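Local structure of cytochrome c, putative (Shewanella oneidensis, 1SP3) at residues 99-103 / 134-138; 2-6 / 128-132; 142-146 / 157-162. The protein carries eight covalently attached c-type hemes and probably works as a respiratory oxidoreductase, a tetrathionate reductase, moving electrons along its heme chain. All blocks are in the same frame, centred on the assembly; numbering follows the deposited sequence.

Overall arrangement
The three contacts follow successive hemes, each supplying an axial histidine: His4 for heme 1 in interaction 2, His102 for heme 2 in interaction 1, and His143 for heme 3 in interaction 3. The atom FE of heme 1 lies 9.2 Å from FE of heme 2, which lies 12.0 Å from FE of heme 3, spacings consistent with electron transfer between them. Interactions 1 and 2 have centres about 14 Å apart and join where His102 O meets Gly132 N at 2.8 Å. Helix 136-143 serves interactions 1 and 3, whose centres are about 13 Å apart. Interactions 2 and 3 do not touch, with nearest atoms about 15 Å apart.

Interaction 1 (99-103 / 134-138); sequences LICHD and PVRDN. With HEC (heme c), chain E.
Asn138 and Pro134 pack against the end of a CXXCH heme-binding motif, in a buried contact between the short helix 99-102 and the start of helix 136-143. The motif supplies both a thioether and an axial ligand to one heme: Cys101 SG is covalently joined to CAC, and His102 NE2 binds the iron at 2.0 Å, with His190 as the second axial ligand. The polar centre of the contact is the amide of Asn138. Its ND2 donates to Asp103 O at 2.7 Å with an N-H...O angle of 177°; the donor lies in the carbonyl plane on a lone pair, and the acceptor lies in the plane of the amide. A weak second bond runs from Asn138 ND2 to Ile100 O at 3.4 Å. With CG beside its own backbone N (chi1 -62°), the amide can also turn OD1 back to the N-cap residue three positions earlier, Val135, whose backbone N donates to it at 2.8 Å. Two good bonds, one at each end of the amide, fix its rotation, with the weak one in addition, and one group both braces the start of helix 136-143 and ties it to carbonyls within and just after the heme motif. Pro134 fills the side nearer the heme, lying alongside the His102 imidazole and pointing the same way; its CD is 3.6 Å from His102 ND1, whose hydrogen bond goes to Gly132 O. The proline ring reaches the porphyrin as well, with Pro134 CG 3.7 Å from C2D of the heme.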
loop_
_atom_site.group_PDB
_atom_site.type_symbol
_atom_site.label_atom_id
_atom_site.label_comp_id
_atom_site.label_asym_id
_atom_site.label_seq_id
_atom_site.Cartn_x
_atom_site.Cartn_y
_atom_site.Cartn_z
ATOM N N LEU A 99 -7.419 5.682 -19.140
ATOM C CA LEU A 99 -7.527 4.282 -19.556
ATOM C C LEU A 99 -7.195 3.223 -18.506
ATOM O O LEU A 99 -7.735 2.080 -18.577
ATOM C CB LEU A 99 -6.612 4.086 -20.765
ATOM C CG LEU A 99 -6.915 5.102 -21.855
ATOM C CD1 LEU A 99 -5.764 5.001 -22.904
ATOM C CD2 LEU A 99 -8.337 4.881 -22.490
ATOM N N ILE A 100 -6.300 3.560 -17.574
ATOM C CA ILE A 100 -5.869 2.552 -16.646
ATOM C C ILE A 100 -7.075 2.013 -15.796
ATOM O O ILE A 100 -7.181 0.804 -15.544
ATOM C CB ILE A 100 -4.659 3.023 -15.820
ATOM C CG1 ILE A 100 -4.094 1.916 -14.889
ATOM C CG2 ILE A 100 -5.004 4.244 -15.016
ATOM C CD1 ILE A 100 -3.251 0.998 -15.639
ATOM N N CYS A 101 -8.024 2.856 -15.421
ATOM C CA CYS A 101 -9.157 2.332 -14.647
ATOM C C CYS A 101 -10.316 1.868 -15.492
ATOM O O CYS A 101 -11.186 1.183 -15.005
ATOM C CB CYS A 101 -9.678 3.364 -13.654
ATOM S SG CYS A 101 -8.419 3.781 -12.382
ATOM N N HIS A 102 -10.366 2.316 -16.721
ATOM C CA HIS A 102 -11.570 2.147 -17.560
ATOM C C HIS A 102 -11.398 1.220 -18.748
ATOM O O HIS A 102 -12.376 0.928 -19.413
ATOM C CB HIS A 102 -12.074 3.525 -18.017
ATOM C CG HIS A 102 -12.680 4.337 -16.890
ATOM N ND1 HIS A 102 -13.794 3.921 -16.197
ATOM C CD2 HIS A 102 -12.346 5.533 -16.356
ATOM C CE1 HIS A 102 -14.124 4.814 -15.277
ATOM N NE2 HIS A 102 -13.283 5.824 -15.380
ATOM N N ASP A 103 -10.169 0.755 -19.003
ATOM C CA ASP A 103 -9.951 -0.247 -20.060
ATOM C C ASP A 103 -10.668 -1.604 -19.834
ATOM O O ASP A 103 -10.461 -2.244 -18.801
ATOM C CB ASP A 103 -8.447 -0.508 -20.275
ATOM C CG ASP A 103 -8.206 -1.678 -21.219
ATOM O OD1 ASP A 103 -7.389 -2.570 -20.858
ATOM O OD2 ASP A 103 -8.844 -1.774 -22.299
ATOM N N PRO A 134 -14.820 0.263 -14.423
ATOM C CA PRO A 134 -13.675 -0.510 -13.876
ATOM C C PRO A 134 -14.170 -1.846 -13.281
ATOM O O PRO A 134 -15.270 -1.884 -12.623
ATOM C CB PRO A 134 -13.165 0.354 -12.687
ATOM C CG PRO A 134 -13.651 1.928 -13.120
ATOM C CD PRO A 134 -15.001 1.589 -13.794
ATOM N N VAL A 135 -13.348 -2.886 -13.426
ATOM C CA VAL A 135 -13.504 -4.146 -12.662
ATOM C C VAL A 135 -12.296 -4.383 -11.791
ATOM O O VAL A 135 -11.318 -3.591 -11.846
ATOM C CB VAL A 135 -13.702 -5.319 -13.609
ATOM C CG1 VAL A 135 -14.956 -5.073 -14.403
ATOM C CG2 VAL A 135 -12.425 -5.602 -14.520
ATOM N N ARG A 136 -12.309 -5.437 -10.972
ATOM C CA ARG A 136 -11.140 -5.656 -10.093
ATOM C C ARG A 136 -9.797 -5.538 -10.807
ATOM O O ARG A 136 -8.808 -4.924 -10.288
ATOM C CB ARG A 136 -11.259 -6.970 -9.351
ATOM C CG ARG A 136 -12.478 -7.034 -8.394
ATOM C CD ARG A 136 -12.609 -8.423 -7.732
ATOM N NE ARG A 136 -12.701 -9.514 -8.722
ATOM C CZ ARG A 136 -13.847 -10.010 -9.243
ATOM N NH1 ARG A 136 -15.018 -9.495 -8.865
ATOM N NH2 ARG A 136 -13.812 -11.007 -10.181
ATOM N N ASP A 137 -9.743 -6.053 -12.027
ATOM C CA ASP A 137 -8.448 -6.072 -12.735
ATOM C C ASP A 137 -7.940 -4.668 -13.105
ATOM O O ASP A 137 -6.741 -4.464 -13.320
ATOM C CB ASP A 137 -8.490 -7.012 -13.951
ATOM C CG ASP A 137 -7.154 -7.752 -14.171
ATOM O OD1 ASP A 137 -6.465 -8.135 -13.174
ATOM O OD2 ASP A 137 -6.664 -7.971 -15.316
ATOM N N ASN A 138 -8.829 -3.677 -13.210
ATOM C CA ASN A 138 -8.340 -2.343 -13.491
ATOM C C ASN A 138 -7.632 -1.786 -12.237
ATOM O O ASN A 138 -6.521 -1.289 -12.337
ATOM C CB ASN A 138 -9.455 -1.419 -13.946
ATOM C CG ASN A 138 -10.109 -1.874 -15.232
ATOM O OD1 ASN A 138 -11.225 -2.458 -15.218
ATOM N ND2 ASN A 138 -9.455 -1.570 -16.367
HETATM FE FE HEC E . -13.449 7.313 -14.127
HETATM C CHA HEC E . -16.707 6.624 -13.294
HETATM C CHB HEC E . -14.637 8.915 -16.903
HETATM C CHC HEC E . -10.273 8.345 -14.741
HETATM C CHD HEC E . -12.241 5.397 -11.626
HETATM N NA HEC E . -15.334 7.669 -14.973
HETATM C C1A HEC E . -16.542 7.325 -14.440
HETATM C C2A HEC E . -17.643 7.827 -15.278
HETATM C C3A HEC E . -17.084 8.493 -16.271
HETATM C C4A HEC E . -15.610 8.410 -16.073
HETATM C CMA HEC E . -17.835 9.246 -17.421
HETATM C CAA HEC E . -19.165 7.647 -15.015
HETATM C CBA HEC E . -19.540 8.321 -13.657
HETATM C CGA HEC E . -19.103 9.779 -13.641
HETATM O O1A HEC E . -19.508 10.423 -14.640
HETATM O O2A HEC E . -18.413 10.300 -12.665
HETATM N NB HEC E . -12.661 8.385 -15.491
HETATM C C1B HEC E . -13.285 8.962 -16.555
HETATM C C2B HEC E . -12.290 9.722 -17.266
HETATM C C3B HEC E . -11.125 9.567 -16.658
HETATM C C4B HEC E . -11.308 8.713 -15.546
HETATM C CMB HEC E . -12.561 10.536 -18.579
HETATM C CAB HEC E . -9.756 10.241 -17.039
HETATM C CBB HEC E . -9.615 11.596 -17.193
HETATM N NC HEC E . -11.544 6.948 -13.290
HETATM C C1C HEC E . -10.368 7.447 -13.727
HETATM C C2C HEC E . -9.290 6.878 -12.943
HETATM C C3C HEC E . -9.821 6.048 -12.046
HETATM C C4C HEC E . -11.278 6.107 -12.264
HETATM C CMC HEC E . -7.803 7.229 -13.169
HETATM C CAC HEC E . -9.128 5.126 -10.964
HETATM C CBC HEC E . -8.068 5.448 -10.199
HETATM N ND HEC E . -14.328 6.217 -12.714
HETATM C C1D HEC E . -13.608 5.480 -11.763
HETATM C C2D HEC E . -14.528 4.814 -10.927
HETATM C C3D HEC E . -15.908 5.266 -11.414
HETATM C C4D HEC E . -15.686 6.076 -12.545
HETATM C CMD HEC E . -14.231 3.871 -9.693
HETATM C CAD HEC E . -17.275 4.832 -10.881
HETATM C CBD HEC E . -17.504 3.436 -11.457
HETATM C CGD HEC E . -18.754 2.722 -10.988
HETATM O O1D HEC E . -18.821 1.472 -11.172
HETATM O O2D HEC E . -19.662 3.402 -10.437
#

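Interaction 2 (2-6 / 128-132); sequences NPHKD and AQNVG. With HEC (heme c), chain C.
His4 meets Gln129 and Val131 beside a bis-histidine c-type heme, for which it supplies an axial ligand from the N-terminal end of the chain. His26 of the CXXCH motif holds the other axial position, and helix 124-129 ends next to His4. The CB of His4 points toward 128-132, and CG anti to the carbonyl carbon (chi1 -62°) sets the ring so that NE2 lies 2.1 Å from the iron. Its other nitrogen, ND1, donates to a water at 2.8 Å that lies in the ring plane at the edge. That water sits 2.6 Å from Gln129 O and 2.8 Å from Val131 O and can donate to both, although further acceptors nearby may compete for its two protons. The bridge thus uses the last helical residue, Gln129, and Val131 in the loop that follows to fix the rotation of the imidazole; the water, polarised by these carbonyls, may make the ligand a somewhat stronger donor to the iron. Val131 crosses His4 at about a right angle; its chi1 of 113° is off a staggered position, and CG1 fits between ligand and porphyrin, 3.7 Å from His4 CE1. On the exposed side the Lys5 chain, bent at chi2 (127°), runs over Gln129 O with CG and CD. It crosses the Asn130 side chain at about a right angle, CE passing OD1, while Asn130 ND2 is bonded to Lys126 O. Gln129 CG packs on the backbone of His4 and Lys5, 3.9 Å from His4 O. On the heme side, Val131 CG1 comes within 3.6 Å of the meso carbon CHB.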
loop_
_atom_site.group_PDB
_atom_site.type_symbol
_atom_site.label_atom_id
_atom_site.label_comp_id
_atom_site.label_asym_id
_atom_site.label_seq_id
_atom_site.Cartn_x
_atom_site.Cartn_y
_atom_site.Cartn_z
ATOM N N ASN A 2 -23.198 4.989 -25.399
ATOM C CA ASN A 2 -22.477 6.243 -25.461
ATOM C C ASN A 2 -21.802 6.365 -26.841
ATOM O O ASN A 2 -21.851 5.375 -27.587
ATOM C CB ASN A 2 -21.493 6.351 -24.304
ATOM C CG ASN A 2 -20.544 5.192 -24.217
ATOM O OD1 ASN A 2 -20.465 4.512 -23.178
ATOM N ND2 ASN A 2 -19.824 4.943 -25.286
ATOM N N PRO A 3 -21.202 7.537 -27.174
ATOM C CA PRO A 3 -20.572 7.790 -28.457
ATOM C C PRO A 3 -19.215 7.127 -28.702
ATOM O O PRO A 3 -18.700 7.277 -29.846
ATOM C CB PRO A 3 -20.295 9.302 -28.395
ATOM C CG PRO A 3 -21.084 9.777 -27.381
ATOM C CD PRO A 3 -21.079 8.729 -26.326
ATOM N N HIS A 4 -18.622 6.468 -27.687
ATOM C CA HIS A 4 -17.188 6.079 -27.755
ATOM C C HIS A 4 -16.737 5.438 -29.076
ATOM O O HIS A 4 -15.745 5.846 -29.671
ATOM C CB HIS A 4 -16.801 5.133 -26.603
ATOM C CG HIS A 4 -16.969 5.739 -25.245
ATOM N ND1 HIS A 4 -17.188 4.970 -24.127
ATOM C CD2 HIS A 4 -17.013 7.035 -24.836
ATOM C CE1 HIS A 4 -17.342 5.766 -23.079
ATOM N NE2 HIS A 4 -17.230 7.021 -23.483
ATOM N N LYS A 5 -17.460 4.401 -29.476
ATOM C CA LYS A 5 -17.100 3.548 -30.597
ATOM C C LYS A 5 -17.042 4.277 -31.932
ATOM O O LYS A 5 -16.274 3.881 -32.835
ATOM C CB LYS A 5 -18.036 2.342 -30.639
ATOM C CG LYS A 5 -17.509 1.202 -29.705
ATOM C CD LYS A 5 -18.545 0.697 -28.690
ATOM C CE LYS A 5 -18.069 -0.568 -27.929
ATOM N NZ LYS A 5 -19.179 -1.220 -27.122
ATOM N N ASP A 6 -17.815 5.360 -32.004
ATOM C CA ASP A 6 -17.933 6.268 -33.135
ATOM C C ASP A 6 -16.879 7.390 -33.123
ATOM O O ASP A 6 -16.371 7.786 -34.188
ATOM C CB ASP A 6 -19.370 6.889 -33.161
ATOM C CG ASP A 6 -20.481 5.870 -33.645
ATOM O OD1 ASP A 6 -20.129 4.762 -34.175
ATOM O OD2 ASP A 6 -21.728 6.093 -33.545
ATOM N N ALA A 128 -9.396 2.810 -26.279
ATOM C CA ALA A 128 -10.259 3.970 -26.015
ATOM C C ALA A 128 -11.709 3.706 -26.365
ATOM O O ALA A 128 -12.566 4.143 -25.645
ATOM C CB ALA A 128 -9.825 5.160 -26.804
ATOM N N GLN A 129 -11.975 3.017 -27.485
ATOM C CA GLN A 129 -13.341 2.751 -27.918
ATOM C C GLN A 129 -14.063 1.803 -26.988
ATOM O O GLN A 129 -15.316 1.882 -26.830
ATOM C CB GLN A 129 -13.337 2.147 -29.310
ATOM C CG GLN A 129 -13.000 3.154 -30.392
ATOM C CD GLN A 129 -12.594 2.474 -31.670
ATOM O OE1 GLN A 129 -11.618 2.886 -32.293
ATOM N NE2 GLN A 129 -13.337 1.418 -32.066
ATOM N N ASN A 130 -13.296 0.923 -26.343
ATOM C CA ASN A 130 -13.932 -0.074 -25.498
ATOM C C ASN A 130 -14.036 0.212 -23.989
ATOM O O ASN A 130 -14.426 -0.630 -23.225
ATOM C CB ASN A 130 -13.302 -1.399 -25.771
ATOM C CG ASN A 130 -13.728 -1.929 -27.145
ATOM O OD1 ASN A 130 -14.813 -2.481 -27.241
ATOM N ND2 ASN A 130 -12.907 -1.657 -28.235
ATOM N N VAL A 131 -13.696 1.433 -23.611
ATOM C CA VAL A 131 -13.584 1.897 -22.226
ATOM C C VAL A 131 -14.955 1.682 -21.551
ATOM O O VAL A 131 -16.009 1.785 -22.195
ATOM C CB VAL A 131 -13.144 3.334 -22.460
ATOM C CG1 VAL A 131 -14.082 4.399 -22.089
ATOM C CG2 VAL A 131 -11.637 3.579 -22.254
ATOM N N GLY A 132 -14.955 1.370 -20.261
ATOM C CA GLY A 132 -16.195 1.248 -19.531
ATOM C C GLY A 132 -15.941 1.202 -18.006
ATOM O O GLY A 132 -14.921 1.725 -17.519
HETATM FE FE HEC C . -17.105 8.851 -22.427
HETATM C CHA HEC C . -19.671 7.535 -20.751
HETATM C CHB HEC C . -14.862 7.412 -20.275
HETATM C CHC HEC C . -14.478 9.700 -24.503
HETATM C CHD HEC C . -19.164 10.913 -24.189
HETATM N NA HEC C . -17.226 7.692 -20.762
HETATM C C1A HEC C . -18.408 7.196 -20.288
HETATM C C2A HEC C . -18.088 6.357 -19.171
HETATM C C3A HEC C . -16.751 6.314 -19.041
HETATM C C4A HEC C . -16.186 7.174 -20.043
HETATM C CMA HEC C . -15.936 5.477 -18.020
HETATM C CAA HEC C . -19.138 5.575 -18.320
HETATM C CBA HEC C . -19.077 4.189 -19.002
HETATM C CGA HEC C . -20.085 3.257 -18.434
HETATM O O1A HEC C . -20.058 2.054 -18.860
HETATM O O2A HEC C . -20.888 3.731 -17.576
HETATM N NB HEC C . -15.033 8.603 -22.429
HETATM C C1B HEC C . -14.340 7.995 -21.393
HETATM C C2B HEC C . -12.927 8.051 -21.744
HETATM C C3B HEC C . -12.836 8.679 -22.919
HETATM C C4B HEC C . -14.154 9.014 -23.374
HETATM C CMB HEC C . -11.776 7.482 -20.876
HETATM C CAB HEC C . -11.568 8.872 -23.746
HETATM C CBB HEC C . -11.032 7.673 -24.060
HETATM N NC HEC C . -16.883 10.027 -24.028
HETATM C C1C HEC C . -15.714 10.276 -24.717
HETATM C C2C HEC C . -15.997 11.226 -25.757
HETATM C C3C HEC C . -17.303 11.562 -25.665
HETATM C C4C HEC C . -17.869 10.826 -24.561
HETATM C CMC HEC C . -14.909 11.773 -26.749
HETATM C CAC HEC C . -18.134 12.590 -26.551
HETATM C CBC HEC C . -17.999 12.675 -27.896
HETATM N ND HEC C . -19.108 9.157 -22.479
HETATM C C1D HEC C . -19.745 10.073 -23.280
HETATM C C2D HEC C . -21.180 10.058 -22.972
HETATM C C3D HEC C . -21.305 9.005 -21.939
HETATM C C4D HEC C . -19.985 8.500 -21.689
HETATM C CMD HEC C . -22.345 10.911 -23.556
HETATM C CAD HEC C . -22.618 8.632 -21.229
HETATM C CBD HEC C . -22.760 9.718 -20.178
HETATM C CGD HEC C . -24.128 9.662 -19.482
HETATM O O1D HEC C . -25.175 10.164 -20.026
HETATM O O2D HEC C . -24.196 9.067 -18.366
HETATM O O HOH W 1 -16.885 2.256 -24.761
#

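Interaction 3 (142-146 / 157-162); sequences CHFYG and LDSSMA. With HEC (heme c), chain F.
Phe144 swings its ring beside its own backbone N (chi1 -62°), which lays it over the backbone turn at Asp158, while the preceding His143 adopts a similar first torsion (-69°) and sends its imidazole in a roughly perpendicular direction, to the heme. The two neighbours therefore divide the work. His143 NE2 binds the iron opposite His38, and Cys142, the last cysteine of the same CXXCH motif, forms a thioether to CAC. Phe144 joins this heme-bearing helix to the loop 157-162, which the chain reaches after a connection with residues 147-152 unmodelled. One face of the phenyl ring is set squarely against the loop: Asp158 O stands 3.2 Å above its plane, over the centre. The far end of the ring meets Met161, with CZ 3.3 Å from its CB, and CE1 reaches Ala162 N at 3.6 Å. At the near end Leu157 CB lies 4.2 Å from Phe144 CD2, and Leu157 CD1 touches His143 CB at 4.1 Å. Tyr145 adds a looser contact at the exposed edge, with OH 3.8 Å from Ser159 CB. The loop keeps its own shape: Met161 N donates to Asp158 O at 2.9 Å, closing the 3-10 turn, and Ser160 OG donates to Asp158 OD1. Arg136 reaches Ala162 O from within helix 136-143. The contact is mainly packing, a phenyl face against a backbone carbonyl and apolar side chains; the carbonyl over the ring already has a backbone donor, so packing against Phe144 need not satisfy its polarity.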
loop_
_atom_site.group_PDB
_atom_site.type_symbol
_atom_site.label_atom_id
_atom_site.label_comp_id
_atom_site.label_asym_id
_atom_site.label_seq_id
_atom_site.Cartn_x
_atom_site.Cartn_y
_atom_site.Cartn_z
ATOM N N CYS A 142 -2.429 -1.570 -10.513
ATOM C CA CYS A 142 -1.506 -0.924 -9.568
ATOM C C CYS A 142 -1.584 -1.555 -8.228
ATOM O O CYS A 142 -0.589 -1.622 -7.611
ATOM C CB CYS A 142 -1.819 0.536 -9.385
ATOM S SG CYS A 142 -1.804 1.468 -10.949
ATOM N N HIS A 143 -2.776 -1.976 -7.775
ATOM C CA HIS A 143 -2.957 -2.588 -6.431
ATOM C C HIS A 143 -2.554 -4.066 -6.126
ATOM O O HIS A 143 -2.487 -4.412 -4.941
ATOM C CB HIS A 143 -4.367 -2.313 -5.895
ATOM C CG HIS A 143 -4.591 -0.875 -5.547
ATOM N ND1 HIS A 143 -4.170 -0.328 -4.360
ATOM C CD2 HIS A 143 -5.112 0.147 -6.270
ATOM C CE1 HIS A 143 -4.421 0.964 -4.354
ATOM N NE2 HIS A 143 -5.002 1.275 -5.498
ATOM N N PHE A 144 -2.337 -4.892 -7.156
ATOM C CA PHE A 144 -1.853 -6.265 -7.014
ATOM C C PHE A 144 -0.346 -6.459 -7.146
ATOM O O PHE A 144 0.164 -7.538 -6.794
ATOM C CB PHE A 144 -2.439 -7.157 -8.089
ATOM C CG PHE A 144 -3.943 -7.276 -8.062
ATOM C CD1 PHE A 144 -4.600 -7.824 -9.149
ATOM C CD2 PHE A 144 -4.702 -6.789 -6.996
ATOM C CE1 PHE A 144 -6.028 -7.925 -9.140
ATOM C CE2 PHE A 144 -6.126 -6.863 -6.977
ATOM C CZ PHE A 144 -6.784 -7.444 -8.047
ATOM N N TYR A 145 0.397 -5.475 -7.645
ATOM C CA TYR A 145 1.889 -5.585 -7.690
ATOM C C TYR A 145 2.675 -4.466 -6.859
ATOM O O TYR A 145 2.060 -3.703 -6.063
ATOM C CB TYR A 145 2.365 -5.755 -9.169
ATOM C CG TYR A 145 1.332 -6.531 -9.980
ATOM C CD1 TYR A 145 0.142 -5.900 -10.475
ATOM C CD2 TYR A 145 1.495 -7.909 -10.194
ATOM C CE1 TYR A 145 -0.867 -6.649 -11.194
ATOM C CE2 TYR A 145 0.525 -8.672 -10.895
ATOM C CZ TYR A 145 -0.664 -8.060 -11.387
ATOM O OH TYR A 145 -1.597 -8.853 -12.060
ATOM N N GLY A 146 4.022 -4.414 -6.998
ATOM C CA GLY A 146 4.860 -3.417 -6.315
ATOM C C GLY A 146 5.933 -2.818 -7.243
ATOM O O GLY A 146 6.811 -2.012 -6.830
ATOM N N LEU A 157 -3.968 -8.334 -1.238
ATOM C CA LEU A 157 -4.558 -8.124 -2.572
ATOM C C LEU A 157 -3.549 -8.720 -3.551
ATOM O O LEU A 157 -2.468 -8.176 -3.754
ATOM C CB LEU A 157 -4.735 -6.637 -2.839
ATOM C CG LEU A 157 -5.844 -5.819 -2.156
ATOM C CD1 LEU A 157 -5.877 -4.362 -2.625
ATOM C CD2 LEU A 157 -7.220 -6.414 -2.331
ATOM N N ASP A 158 -3.891 -9.858 -4.125
ATOM C CA ASP A 158 -2.968 -10.588 -4.973
ATOM C C ASP A 158 -3.479 -10.645 -6.446
ATOM O O ASP A 158 -4.630 -10.231 -6.708
ATOM C CB ASP A 158 -2.564 -11.920 -4.286
ATOM C CG ASP A 158 -3.310 -13.158 -4.786
ATOM O OD1 ASP A 158 -4.577 -13.267 -4.748
ATOM O OD2 ASP A 158 -2.655 -14.169 -5.213
ATOM N N SER A 159 -2.632 -11.116 -7.378
ATOM C CA SER A 159 -3.009 -11.204 -8.797
ATOM C C SER A 159 -4.233 -12.075 -9.007
ATOM O O SER A 159 -4.930 -11.927 -9.994
ATOM C CB SER A 159 -1.875 -11.789 -9.641
ATOM O OG SER A 159 -1.051 -12.574 -8.786
ATOM N N SER A 160 -4.496 -12.977 -8.092
ATOM C CA SER A 160 -5.659 -13.824 -8.222
ATOM C C SER A 160 -6.963 -13.110 -7.819
ATOM O O SER A 160 -8.031 -13.675 -8.014
ATOM C CB SER A 160 -5.497 -15.006 -7.302
ATOM O OG SER A 160 -6.337 -14.775 -6.191
ATOM N N MET A 161 -6.888 -11.888 -7.249
ATOM C CA MET A 161 -8.077 -11.123 -6.883
ATOM C C MET A 161 -8.711 -10.634 -8.163
ATOM O O MET A 161 -9.797 -10.057 -8.117
ATOM C CB MET A 161 -7.792 -9.883 -6.007
ATOM C CG MET A 161 -7.210 -10.065 -4.584
ATOM S SD MET A 161 -8.254 -10.952 -3.448
ATOM C CE MET A 161 -8.237 -9.945 -2.166
ATOM N N ALA A 162 -8.065 -10.834 -9.313
ATOM C CA ALA A 162 -8.766 -10.573 -10.561
ATOM C C ALA A 162 -10.071 -11.399 -10.742
ATOM O O ALA A 162 -11.074 -10.872 -11.281
ATOM C CB ALA A 162 -7.814 -10.838 -11.789
HETATM FE FE HEC F . -5.752 3.125 -5.971
HETATM C CHA HEC F . -4.631 4.544 -3.109
HETATM C CHB HEC F . -8.626 2.249 -4.346
HETATM C CHC HEC F . -7.117 2.229 -8.946
HETATM C CHD HEC F . -2.707 3.702 -7.410
HETATM N NA HEC F . -6.485 3.344 -4.097
HETATM C C1A HEC F . -5.844 3.907 -3.054
HETATM C C2A HEC F . -6.685 3.912 -1.891
HETATM C C3A HEC F . -7.820 3.304 -2.232
HETATM C C4A HEC F . -7.708 2.920 -3.611
HETATM C CMA HEC F . -8.995 2.977 -1.265
HETATM C CAA HEC F . -6.235 4.468 -0.460
HETATM C CBA HEC F . -6.738 5.881 -0.160
HETATM C CGA HEC F . -5.657 6.887 -0.495
HETATM O O1A HEC F . -5.990 8.090 -0.731
HETATM O O2A HEC F . -4.446 6.512 -0.431
HETATM N NB HEC F . -7.546 2.363 -6.521
HETATM C C1B HEC F . -8.589 2.083 -5.713
HETATM C C2B HEC F . -9.630 1.448 -6.487
HETATM C C3B HEC F . -9.218 1.398 -7.751
HETATM C C4B HEC F . -7.903 2.015 -7.797
HETATM C CMB HEC F . -10.920 0.966 -5.771
HETATM C CAB HEC F . -10.002 0.984 -9.039
HETATM C CBB HEC F . -11.200 1.661 -9.231
HETATM N NC HEC F . -5.078 2.985 -7.803
HETATM C C1C HEC F . -5.801 2.589 -8.941
HETATM C C2C HEC F . -4.886 2.516 -10.037
HETATM C C3C HEC F . -3.703 2.957 -9.608
HETATM C C4C HEC F . -3.760 3.258 -8.201
HETATM C CMC HEC F . -5.205 2.015 -11.471
HETATM C CAC HEC F . -2.476 3.054 -10.509
HETATM C CBC HEC F . -2.510 3.900 -11.624
HETATM N ND HEC F . -3.929 3.898 -5.347
HETATM C C1D HEC F . -2.787 4.088 -6.110
HETATM C C2D HEC F . -1.783 4.794 -5.373
HETATM C C3D HEC F . -2.424 5.111 -4.072
HETATM C C4D HEC F . -3.748 4.514 -4.136
HETATM C CMD HEC F . -0.335 5.236 -5.732
HETATM C CAD HEC F . -1.807 5.894 -2.877
HETATM C CBD HEC F . -2.296 7.301 -3.154
HETATM C CGD HEC F . -1.710 8.253 -2.119
HETATM O O1D HEC F . -2.275 8.276 -0.997
HETATM O O2D HEC F . -0.698 8.987 -2.356
#